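Local coordinates for protein luciferase-like monooxygenase (Streptomyces bottropensis, PDB 4US5) that probably works as a monooxygenase of the bacterial luciferase family, using molecular oxygen to oxidise an organic substrate, at residues Leu38-Phe43 against Arg324-Leu329; Ala50-Ala55 against Val255-Pro260; Thr195-Arg200 against Glu279-Pro284. All blocks are in the same frame, centred on the assembly; numbering follows the deposited sequence. Where two conformers were deposited one is given.

Contact 1: residues Leu38-Phe43 against Arg324-Leu329; sequences LGYERF and RSYRLL
Tyr40 points its phenol at helix 319-332 and gives its OH proton to the main-chain O of Tyr326, 2.6 Å from that OH, in a TIM-barrel wall where the turn between helix 21-38 and strand 42-45 meets the last helix of the barrel. The bond reaches the carbonyl O on a lone pair in the carbonyl plane at a C=O...O angle of 119°, well to one side of the bond axis, an approach suited to a carbonyl that belongs to a helix. The torsions of Tyr40 make this possible: CG stands anti to the carbonyl carbon (chi1 -75°), which sends the ring across to the helix with Tyr326 O near its plane. The two tyrosine side chains cross at about a right angle, their ring planes inclined at 54°, and the closest ring carbons are Tyr40 CZ and Tyr326 CD2 at 3.8 Å. Tyr326 thus presents its backbone and ring edge to Tyr40, whereas its own hydroxyl turns inward to Val312 O and Ser314 OG. A phenylalanine in place of Tyr40 would probably leave Tyr326 O without its side-chain donor and the ring tip without its polar tie to the helix. Leu38, in the last turn of helix 21-38, brings an apolar branch to the same helix, its CD1 3.9 Å from Arg327 CA. Gly39 then ends that helix in a Schellman motif; its positive phi would drive a beta carbon against the preceding carbonyl O, so glycine suits the place. Beyond the phenol, Leu329 adds a methylene to the buried surroundings of the hydroxyl, with CB 3.7 Å from Tyr40 OH.

Contact 2: residues Ala50-Ala55 against Val255-Pro260; sequences AEIFNA and VRLLPP. With NA (sodium ion), chain Q.
Ile52 and Phe53, the central residues of a type I beta turn, meet Val255, Arg256 and Leu257 through apolar packing, while the ends of the same turn, Glu51 and Asn54, hold a sodium ion. The turn lies in the loop that follows strand 42-45 of the TIM barrel, and its partner is the irregular chain between helices 233-251 and 261-268. Ile52 points toward that chain: CG1 sits between the backbone N and the carbonyl carbon (chi1 58°), and its CD1 comes 3.8 Å from the main-chain O of Val255. Leu257 comes to the same side of the Ile52-Phe53 peptide, its CD2 methyl beside Ile52 CD1 and 3.3 Å from Ile52 O, a close fit of a branched side chain on the turn's backbone. Phe53 swings its ring toward Val255, whose CG1 touches the ring edge at CE2, 3.9 Å away. Glu51 CB lies over one face of the same ring, offset toward its rim, and Phe246 of helix 233-251 meets Phe53 edge-to-face, so a flat, bulky residue is well used here. Branched Ile52, Val255 and Leu257 suit this place because they pack by apolar contact alone; Arg256, by contrast, directs its charge to Asp254. On the far side of the turn the sodium ion is reached by Glu51 O at 3.0 Å and Asn54 O at 2.8 Å, both long for sodium. His48 O of the same chain and, from the second subunit, Ser159 OG complete the ligands found, which places the turn at the dimer interface. The weak main-chain bond of the turn is supplemented by a side-chain clasp: Asn54 ND2 donates to Glu51 OE1 at 2.8 Å, with an N-H...O angle of 160° and the oxygen nearly in the amide plane.

Contact 3: residues Thr195-Arg200 against Glu279-Pro284; sequences TPQFTR and ESFEWP
Trp283, Phe281 and Arg200 bury the largest areas in this contact, each meeting the opposite segment in a different way. Phe281 turns one ring face to Pro196, whose CG sits over the centre in a CH-pi contact, 3.5 Å from the centroid of the Phe281 ring; the rigid, flat-sided proline suits such a seat. Gln197 runs alongside the same ring. Arg200 starts with CG anti to the backbone N (chi1 179°) and bends at chi3, which brings its guanidinium edge to the carboxylate of Glu282. The grip is side-on: NE reaches Glu282 OE1 at 2.9 Å with an N-H...O angle of 168°, and NH2 reaches Glu282 OE2 at 2.8 Å. The two flat groups are nearly coplanar, and with one bond to each oxygen the pair should resist rotation about either end. Trp283 CH2 lies over one face of the guanidinium, the planes tilted by 37°, while Thr199 CG2 touches the indole edge at Trp283 CZ3, 3.7 Å away. The indole also packs on Gln297, Met301 and Ala304 of helix 291-305. Two waters fill in between the backbones, both donating to Pro196 O, one accepting from Trp283 N and the other from Glu282 N. Together these contacts pack the beta-alpha connection from strand 188-191 into helix 199-209 against the loop leading to strand 286-289, within the luciferase-family TIM barrel.

Along the chain the segments run 38-43, 50-55, 195-200, 255-260, 279-284 and 324-329, so contact 1 encloses the other two, while contacts 2 and 3 interlock. Their centres stand about 24 to 25 Å apart and none touches another. All belong to one parallel barrel: contact 1 joins the entry to strand 42-45 with helix 319-332, which follows strand 309-313, and strand 6-11 pairs with both of these strands, so the contact spans the seam where the chain's two ends meet. Contact 2 ties the loop after strand 42-45 to the peripheral chain beyond helix 233-251, beside the second subunit. Contact 3 links connections of strands 188-191 and 286-289, both partners of strand 221-229.

Contact 1: residues Leu38-Phe43 against Arg324-Leu329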
loop_
_atom_site.group_PDB
_atom_site.type_symbol
_atom_site.label_atom_id
_atom_site.label_comp_id
_atom_site.label_asym_id
_atom_site.label_seq_id
_atom_site.Cartn_x
_atom_site.Cartn_y
_atom_site.Cartn_z
ATOM N N LEU B 38 -17.146 8.557 -16.257
ATOM C CA LEU B 38 -17.231 8.614 -17.726
ATOM C C LEU B 38 -17.272 7.270 -18.426
ATOM O O LEU B 38 -17.597 7.216 -19.606
ATOM C CB LEU B 38 -16.072 9.432 -18.290
ATOM C CG LEU B 38 -16.122 10.927 -18.023
ATOM C CD1 LEU B 38 -14.852 11.573 -18.547
ATOM C CD2 LEU B 38 -17.350 11.569 -18.657
ATOM N N GLY B 39 -16.931 6.206 -17.741
ATOM C CA GLY B 39 -16.981 4.863 -18.294
ATOM C C GLY B 39 -15.671 4.305 -18.792
ATOM O O GLY B 39 -15.650 3.389 -19.599
ATOM N N TYR B 40 -14.544 4.847 -18.316
ATOM C CA TYR B 40 -13.259 4.178 -18.577
ATOM C C TYR B 40 -13.245 2.790 -17.927
ATOM O O TYR B 40 -13.868 2.570 -16.876
ATOM C CB TYR B 40 -12.085 5.068 -18.100
ATOM C CG TYR B 40 -11.788 6.260 -18.998
ATOM C CD1 TYR B 40 -12.594 7.371 -19.015
ATOM C CD2 TYR B 40 -10.625 6.293 -19.773
ATOM C CE1 TYR B 40 -12.299 8.463 -19.834
ATOM C CE2 TYR B 40 -10.311 7.364 -20.592
ATOM C CZ TYR B 40 -11.146 8.443 -20.634
ATOM O OH TYR B 40 -10.873 9.509 -21.431
ATOM N N GLU B 41 -12.535 1.855 -18.533
ATOM C CA GLU B 41 -12.515 0.460 -18.082
ATOM C C GLU B 41 -11.682 0.227 -16.830
ATOM O O GLU B 41 -12.126 -0.466 -15.911
ATOM C CB GLU B 41 -11.978 -0.490 -19.162
ATOM C CG GLU B 41 -12.730 -0.453 -20.450
ATOM C CD GLU B 41 -14.169 -0.895 -20.331
ATOM O OE1 GLU B 41 -14.448 -1.839 -19.523
ATOM O OE2 GLU B 41 -15.004 -0.228 -20.991
ATOM N N ARG B 42 -10.452 0.767 -16.824
ATOM C CA ARG B 42 -9.508 0.585 -15.711
ATOM C C ARG B 42 -8.643 1.821 -15.532
ATOM O O ARG B 42 -8.456 2.614 -16.459
ATOM C CB ARG B 42 -8.633 -0.663 -15.872
ATOM C CG ARG B 42 -7.580 -0.611 -16.989
ATOM C CD ARG B 42 -7.097 -1.996 -17.393
ATOM N NE ARG B 42 -8.093 -2.740 -18.176
ATOM C CZ ARG B 42 -8.589 -3.942 -17.853
ATOM N NH1 ARG B 42 -8.256 -4.557 -16.717
ATOM N NH2 ARG B 42 -9.447 -4.533 -18.669
ATOM N N PHE B 43 -8.103 1.953 -14.335
ATOM C CA PHE B 43 -7.240 3.060 -13.970
ATOM C C PHE B 43 -5.988 2.412 -13.387
ATOM O O PHE B 43 -6.049 1.766 -12.331
ATOM C CB PHE B 43 -7.927 3.928 -12.930
ATOM C CG PHE B 43 -7.180 5.221 -12.622
ATOM C CD1 PHE B 43 -6.104 5.229 -11.741
ATOM C CD2 PHE B 43 -7.535 6.397 -13.232
ATOM C CE1 PHE B 43 -5.426 6.387 -11.480
ATOM C CE2 PHE B 43 -6.869 7.561 -12.957
ATOM C CZ PHE B 43 -5.816 7.557 -12.072
ATOM N N ARG B 324 -10.042 17.961 -19.277
ATOM C CA ARG B 324 -10.677 18.220 -20.576
ATOM C C ARG B 324 -10.307 17.162 -21.609
ATOM O O ARG B 324 -11.175 16.673 -22.347
ATOM C CB ARG B 324 -10.362 19.640 -21.145
ATOM C CG ARG B 324 -11.390 20.699 -20.739
ATOM C CD ARG B 324 -11.234 22.049 -21.415
ATOM N NE ARG B 324 -10.008 22.715 -21.023
ATOM C CZ ARG B 324 -9.894 23.533 -19.972
ATOM N NH1 ARG B 324 -10.952 23.828 -19.219
ATOM N NH2 ARG B 324 -8.727 24.095 -19.705
ATOM N N SER B 325 -9.020 16.857 -21.687
ATOM C CA SER B 325 -8.527 15.856 -22.637
ATOM C C SER B 325 -9.239 14.532 -22.453
ATOM O O SER B 325 -9.780 13.963 -23.411
ATOM C CB SER B 325 -6.986 15.724 -22.539
ATOM O OG SER B 325 -6.482 14.812 -23.524
ATOM N N TYR B 326 -9.352 14.057 -21.198
ATOM C CA TYR B 326 -10.002 12.818 -20.944
ATOM C C TYR B 326 -11.518 12.852 -21.170
ATOM O O TYR B 326 -12.102 11.851 -21.556
ATOM C CB TYR B 326 -9.646 12.285 -19.513
ATOM C CG TYR B 326 -8.256 11.728 -19.422
ATOM C CD1 TYR B 326 -7.184 12.535 -19.108
ATOM C CD2 TYR B 326 -8.000 10.366 -19.633
ATOM C CE1 TYR B 326 -5.882 12.029 -19.025
ATOM C CE2 TYR B 326 -6.697 9.863 -19.557
ATOM C CZ TYR B 326 -5.652 10.701 -19.257
ATOM O OH TYR B 326 -4.348 10.174 -19.121
ATOM N N ARG B 327 -12.154 13.992 -20.864
ATOM C CA ARG B 327 -13.579 14.191 -21.138
ATOM C C ARG B 327 -13.865 14.135 -22.638
ATOM O O ARG B 327 -14.766 13.454 -23.075
ATOM C CB ARG B 327 -14.028 15.558 -20.637
ATOM C CG ARG B 327 -14.359 15.592 -19.193
ATOM C CD ARG B 327 -15.381 16.708 -18.928
ATOM N NE ARG B 327 -15.387 17.070 -17.538
ATOM C CZ ARG B 327 -16.203 16.523 -16.643
ATOM N NH1 ARG B 327 -17.084 15.601 -17.018
ATOM N NH2 ARG B 327 -16.135 16.903 -15.364
ATOM N N LEU B 328 -13.061 14.833 -23.401
ATOM C CA LEU B 328 -13.240 14.878 -24.872
ATOM C C LEU B 328 -13.021 13.518 -25.497
ATOM O O LEU B 328 -13.768 13.100 -26.399
ATOM C CB LEU B 328 -12.297 15.897 -25.496
ATOM C CG LEU B 328 -12.554 17.352 -25.201
ATOM C CD1 LEU B 328 -11.379 18.182 -25.673
ATOM C CD2 LEU B 328 -13.876 17.841 -25.830
ATOM N N LEU B 329 -12.055 12.754 -24.966
ATOM C CA LEU B 329 -11.829 11.401 -25.451
ATOM C C LEU B 329 -13.004 10.444 -25.171
ATOM O O LEU B 329 -13.367 9.631 -26.020
ATOM C CB LEU B 329 -10.535 10.798 -24.849
ATOM C CG LEU B 329 -9.222 11.291 -25.396
ATOM C CD1 LEU B 329 -8.059 10.822 -24.500
ATOM C CD2 LEU B 329 -9.058 10.786 -26.821
#

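Contact 2: residues Ala50-Ala55 against Val255-Pro260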
loop_
_atom_site.group_PDB
_atom_site.type_symbol
_atom_site.label_atom_id
_atom_site.label_comp_id
_atom_site.label_asym_id
_atom_site.label_seq_id
_atom_site.Cartn_x
_atom_site.Cartn_y
_atom_site.Cartn_z
ATOM N N ALA B 50 12.658 7.871 -7.508
ATOM C CA ALA B 50 13.726 8.885 -7.486
ATOM C C ALA B 50 13.704 9.854 -8.685
ATOM O O ALA B 50 14.738 10.283 -9.174
ATOM C CB ALA B 50 15.066 8.176 -7.386
ATOM N N GLU B 51 12.501 10.210 -9.147
ATOM C CA GLU B 51 12.309 11.179 -10.219
ATOM C C GLU B 51 11.490 12.331 -9.639
ATOM O O GLU B 51 10.388 12.106 -9.111
ATOM C CB GLU B 51 11.577 10.547 -11.396
ATOM C CG GLU B 51 12.438 9.573 -12.186
ATOM C CD GLU B 51 11.701 8.839 -13.283
ATOM O OE1 GLU B 51 10.443 8.838 -13.317
ATOM O OE2 GLU B 51 12.405 8.157 -14.090
ATOM N N ILE B 52 12.024 13.556 -9.687
ATOM C CA ILE B 52 11.292 14.687 -9.137
ATOM C C ILE B 52 10.011 14.917 -9.921
ATOM O O ILE B 52 9.088 15.556 -9.419
ATOM C CB ILE B 52 12.132 16.008 -9.060
ATOM C CG1 ILE B 52 12.678 16.439 -10.435
ATOM C CG2 ILE B 52 13.265 15.848 -8.063
ATOM C CD1 ILE B 52 13.175 17.886 -10.439
ATOM N N PHE B 53 9.950 14.419 -11.151
ATOM C CA PHE B 53 8.819 14.760 -12.008
ATOM C C PHE B 53 7.735 13.665 -12.022
ATOM O O PHE B 53 6.757 13.837 -12.723
ATOM C CB PHE B 53 9.263 15.037 -13.455
ATOM C CG PHE B 53 10.169 13.966 -14.017
ATOM C CD1 PHE B 53 9.635 12.851 -14.639
ATOM C CD2 PHE B 53 11.544 14.091 -13.923
ATOM C CE1 PHE B 53 10.476 11.848 -15.152
ATOM C CE2 PHE B 53 12.379 13.124 -14.438
ATOM C CZ PHE B 53 11.845 11.985 -15.040
ATOM N N ASN B 54 7.898 12.601 -11.236
ATOM C CA ASN B 54 6.826 11.599 -11.065
ATOM C C ASN B 54 6.640 11.333 -9.576
ATOM O O ASN B 54 7.615 11.061 -8.859
ATOM C CB ASN B 54 7.174 10.328 -11.805
ATOM C CG ASN B 54 7.014 10.451 -13.303
ATOM O OD1 ASN B 54 6.035 11.001 -13.810
ATOM N ND2 ASN B 54 7.948 9.856 -14.040
ATOM N N ALA B 55 5.392 11.333 -9.122
ATOM C CA ALA B 55 5.076 11.364 -7.672
ATOM C C ALA B 55 4.863 10.007 -6.962
ATOM O O ALA B 55 4.731 9.984 -5.750
ATOM C CB ALA B 55 3.855 12.223 -7.443
ATOM N N VAL B 255 16.759 18.552 -16.034
ATOM C CA VAL B 255 15.707 17.762 -15.374
ATOM C C VAL B 255 14.876 18.631 -14.463
ATOM O O VAL B 255 15.310 19.007 -13.378
ATOM C CB VAL B 255 16.333 16.597 -14.558
ATOM C CG1 VAL B 255 15.243 15.730 -13.911
ATOM C CG2 VAL B 255 17.210 15.743 -15.467
ATOM N N ARG B 256 13.667 18.950 -14.902
ATOM C CA ARG B 256 12.769 19.789 -14.134
ATOM C C ARG B 256 11.341 19.276 -14.225
ATOM O O ARG B 256 11.051 18.346 -14.965
ATOM C CB ARG B 256 12.848 21.240 -14.614
ATOM C CG ARG B 256 14.152 21.912 -14.201
ATOM C CD ARG B 256 14.109 23.406 -14.528
ATOM N NE ARG B 256 14.537 23.746 -15.870
ATOM C CZ ARG B 256 14.306 24.907 -16.496
ATOM N NH1 ARG B 256 13.596 25.893 -15.950
ATOM N NH2 ARG B 256 14.777 25.064 -17.703
ATOM N N LEU B 257 10.466 19.885 -13.445
ATOM C CA LEU B 257 9.072 19.566 -13.456
ATOM C C LEU B 257 8.466 19.906 -14.819
ATOM O O LEU B 257 9.034 20.694 -15.581
ATOM C CB LEU B 257 8.354 20.323 -12.341
ATOM C CG LEU B 257 8.914 20.172 -10.909
ATOM C CD1 LEU B 257 8.007 20.919 -9.946
ATOM C CD2 LEU B 257 9.059 18.718 -10.496
ATOM N N LEU B 258 7.298 19.302 -15.136
ATOM C CA LEU B 258 6.637 19.606 -16.394
ATOM C C LEU B 258 6.380 21.121 -16.521
ATOM O O LEU B 258 5.793 21.734 -15.635
ATOM C CB LEU B 258 5.312 18.854 -16.542
ATOM C CG LEU B 258 5.309 17.363 -16.853
ATOM C CD1 LEU B 258 3.882 16.940 -17.268
ATOM C CD2 LEU B 258 6.279 16.992 -17.927
ATOM N N PRO B 259 6.834 21.734 -17.643
ATOM C CA PRO B 259 6.654 23.191 -17.783
ATOM C C PRO B 259 5.230 23.629 -18.203
ATOM O O PRO B 259 4.494 22.870 -18.873
ATOM C CB PRO B 259 7.648 23.553 -18.873
ATOM C CG PRO B 259 7.769 22.323 -19.717
ATOM C CD PRO B 259 7.608 21.158 -18.761
ATOM N N PRO B 260 4.857 24.874 -17.870
ATOM C CA PRO B 260 3.534 25.364 -18.280
ATOM C C PRO B 260 3.436 25.491 -19.787
ATOM O O PRO B 260 4.447 25.759 -20.448
ATOM C CB PRO B 260 3.401 26.725 -17.568
ATOM C CG PRO B 260 4.650 26.945 -16.799
ATOM C CD PRO B 260 5.628 25.846 -17.075
HETATM NA NA NA Q . 9.688 9.284 -8.410
#

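Contact 3: residues Thr195-Arg200 against Glu279-Pro284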
loop_
_atom_site.group_PDB
_atom_site.type_symbol
_atom_site.label_atom_id
_atom_site.label_comp_id
_atom_site.label_asym_id
_atom_site.label_seq_id
_atom_site.Cartn_x
_atom_site.Cartn_y
_atom_site.Cartn_z
ATOM N N THR B 195 8.161 2.764 -27.029
ATOM C CA THR B 195 8.862 2.107 -28.129
ATOM C C THR B 195 7.995 2.046 -29.399
ATOM O O THR B 195 7.533 0.977 -29.807
ATOM C CB THR B 195 9.314 0.713 -27.666
ATOM O OG1 THR B 195 10.008 0.844 -26.426
ATOM C CG2 THR B 195 10.263 0.040 -28.676
ATOM N N PRO B 196 7.757 3.200 -30.019
ATOM C CA PRO B 196 6.861 3.268 -31.157
ATOM C C PRO B 196 7.458 2.608 -32.412
ATOM O O PRO B 196 6.713 2.279 -33.321
ATOM C CB PRO B 196 6.682 4.768 -31.387
ATOM C CG PRO B 196 7.892 5.384 -30.773
ATOM C CD PRO B 196 8.232 4.516 -29.604
ATOM N N GLN B 197 8.763 2.370 -32.425
ATOM C CA GLN B 197 9.371 1.681 -33.585
ATOM C C GLN B 197 8.916 0.219 -33.729
ATOM O O GLN B 197 8.953 -0.310 -34.818
ATOM C CB GLN B 197 10.909 1.775 -33.536
ATOM C CG GLN B 197 11.548 1.065 -32.358
ATOM C CD GLN B 197 11.834 1.999 -31.186
ATOM O OE1 GLN B 197 11.012 2.890 -30.827
ATOM N NE2 GLN B 197 12.997 1.805 -30.573
ATOM N N PHE B 198 8.456 -0.421 -32.655
ATOM C CA PHE B 198 8.103 -1.837 -32.699
ATOM C C PHE B 198 6.658 -2.180 -32.351
ATOM O O PHE B 198 6.321 -3.338 -32.171
ATOM C CB PHE B 198 9.049 -2.615 -31.776
ATOM C CG PHE B 198 10.509 -2.528 -32.190
ATOM C CD1 PHE B 198 10.904 -2.955 -33.441
ATOM C CD2 PHE B 198 11.478 -2.106 -31.300
ATOM C CE1 PHE B 198 12.235 -2.900 -33.829
ATOM C CE2 PHE B 198 12.820 -2.058 -31.673
ATOM C CZ PHE B 198 13.194 -2.455 -32.947
ATOM N N THR B 199 5.798 -1.171 -32.265
ATOM C CA THR B 199 4.425 -1.405 -31.851
ATOM C C THR B 199 3.714 -2.452 -32.698
ATOM O O THR B 199 3.152 -3.414 -32.179
ATOM C CB THR B 199 3.623 -0.087 -31.897
ATOM O OG1 THR B 199 4.303 0.898 -31.097
ATOM C CG2 THR B 199 2.205 -0.299 -31.362
ATOM N N ARG B 200 3.717 -2.262 -34.012
ATOM C CA ARG B 200 3.039 -3.199 -34.889
ATOM C C ARG B 200 3.592 -4.614 -34.749
ATOM O O ARG B 200 2.826 -5.579 -34.572
ATOM C CB ARG B 200 3.109 -2.712 -36.343
ATOM C CG ARG B 200 2.437 -3.667 -37.324
ATOM C CD ARG B 200 2.548 -3.134 -38.722
ATOM N NE ARG B 200 1.666 -1.987 -38.988
ATOM C CZ ARG B 200 0.380 -2.070 -39.292
ATOM N NH1 ARG B 200 -0.243 -3.230 -39.312
ATOM N NH2 ARG B 200 -0.298 -0.988 -39.574
ATOM N N GLU B 279 12.224 12.594 -35.071
ATOM C CA GLU B 279 12.099 11.157 -35.167
ATOM C C GLU B 279 10.853 10.862 -35.978
ATOM O O GLU B 279 10.007 11.731 -36.164
ATOM C CB GLU B 279 12.033 10.509 -33.779
ATOM C CG GLU B 279 10.883 11.041 -32.937
ATOM C CD GLU B 279 10.784 10.380 -31.568
ATOM O OE1 GLU B 279 11.712 9.652 -31.171
ATOM O OE2 GLU B 279 9.753 10.592 -30.893
ATOM N N SER B 280 10.786 9.647 -36.503
ATOM C CA SER B 280 9.687 9.257 -37.359
ATOM C C SER B 280 9.375 7.763 -37.254
ATOM O O SER B 280 10.244 6.919 -37.367
ATOM C CB SER B 280 10.019 9.617 -38.819
ATOM O OG SER B 280 8.874 10.101 -39.476
ATOM N N PHE B 281 8.108 7.457 -37.043
ATOM C CA PHE B 281 7.652 6.092 -36.917
ATOM C C PHE B 281 6.395 5.953 -37.765
ATOM O O PHE B 281 5.858 6.926 -38.269
ATOM C CB PHE B 281 7.345 5.765 -35.446
ATOM C CG PHE B 281 8.456 6.140 -34.501
ATOM C CD1 PHE B 281 9.614 5.377 -34.438
ATOM C CD2 PHE B 281 8.378 7.309 -33.738
ATOM C CE1 PHE B 281 10.656 5.727 -33.603
ATOM C CE2 PHE B 281 9.411 7.647 -32.880
ATOM C CZ PHE B 281 10.546 6.849 -32.801
ATOM N N GLU B 282 5.888 4.742 -37.859
ATOM C CA GLU B 282 4.634 4.533 -38.552
ATOM C C GLU B 282 3.533 5.428 -37.942
ATOM O O GLU B 282 2.784 6.103 -38.651
ATOM C CB GLU B 282 4.231 3.071 -38.492
ATOM C CG GLU B 282 2.876 2.848 -39.148
ATOM C CD GLU B 282 2.444 1.411 -39.205
ATOM O OE1 GLU B 282 3.048 0.546 -38.521
ATOM O OE2 GLU B 282 1.451 1.179 -39.900
ATOM N N TRP B 283 3.425 5.399 -36.616
ATOM C CA TRP B 283 2.447 6.177 -35.899
ATOM C C TRP B 283 3.161 7.189 -35.019
ATOM O O TRP B 283 4.241 6.903 -34.504
ATOM C CB TRP B 283 1.554 5.273 -35.048
ATOM C CG TRP B 283 0.784 4.280 -35.842
ATOM C CD1 TRP B 283 -0.034 4.536 -36.896
ATOM C CD2 TRP B 283 0.734 2.875 -35.623
ATOM N NE1 TRP B 283 -0.586 3.391 -37.361
ATOM C CE2 TRP B 283 -0.143 2.343 -36.587
ATOM C CE3 TRP B 283 1.322 2.006 -34.702
ATOM C CZ2 TRP B 283 -0.435 0.978 -36.662
ATOM C CZ3 TRP B 283 0.995 0.659 -34.764
ATOM C CH2 TRP B 283 0.137 0.167 -35.747
ATOM N N PRO B 284 2.527 8.353 -34.776
ATOM C CA PRO B 284 3.228 9.334 -33.934
ATOM C C PRO B 284 3.487 8.757 -32.535
ATOM O O PRO B 284 2.622 8.070 -31.991
ATOM C CB PRO B 284 2.257 10.525 -33.882
ATOM C CG PRO B 284 0.948 10.022 -34.371
ATOM C CD PRO B 284 1.189 8.794 -35.182
HETATM O O HOH W 1 4.600 3.130 -34.667
HETATM O O HOH W 2 7.200 2.507 -36.422
#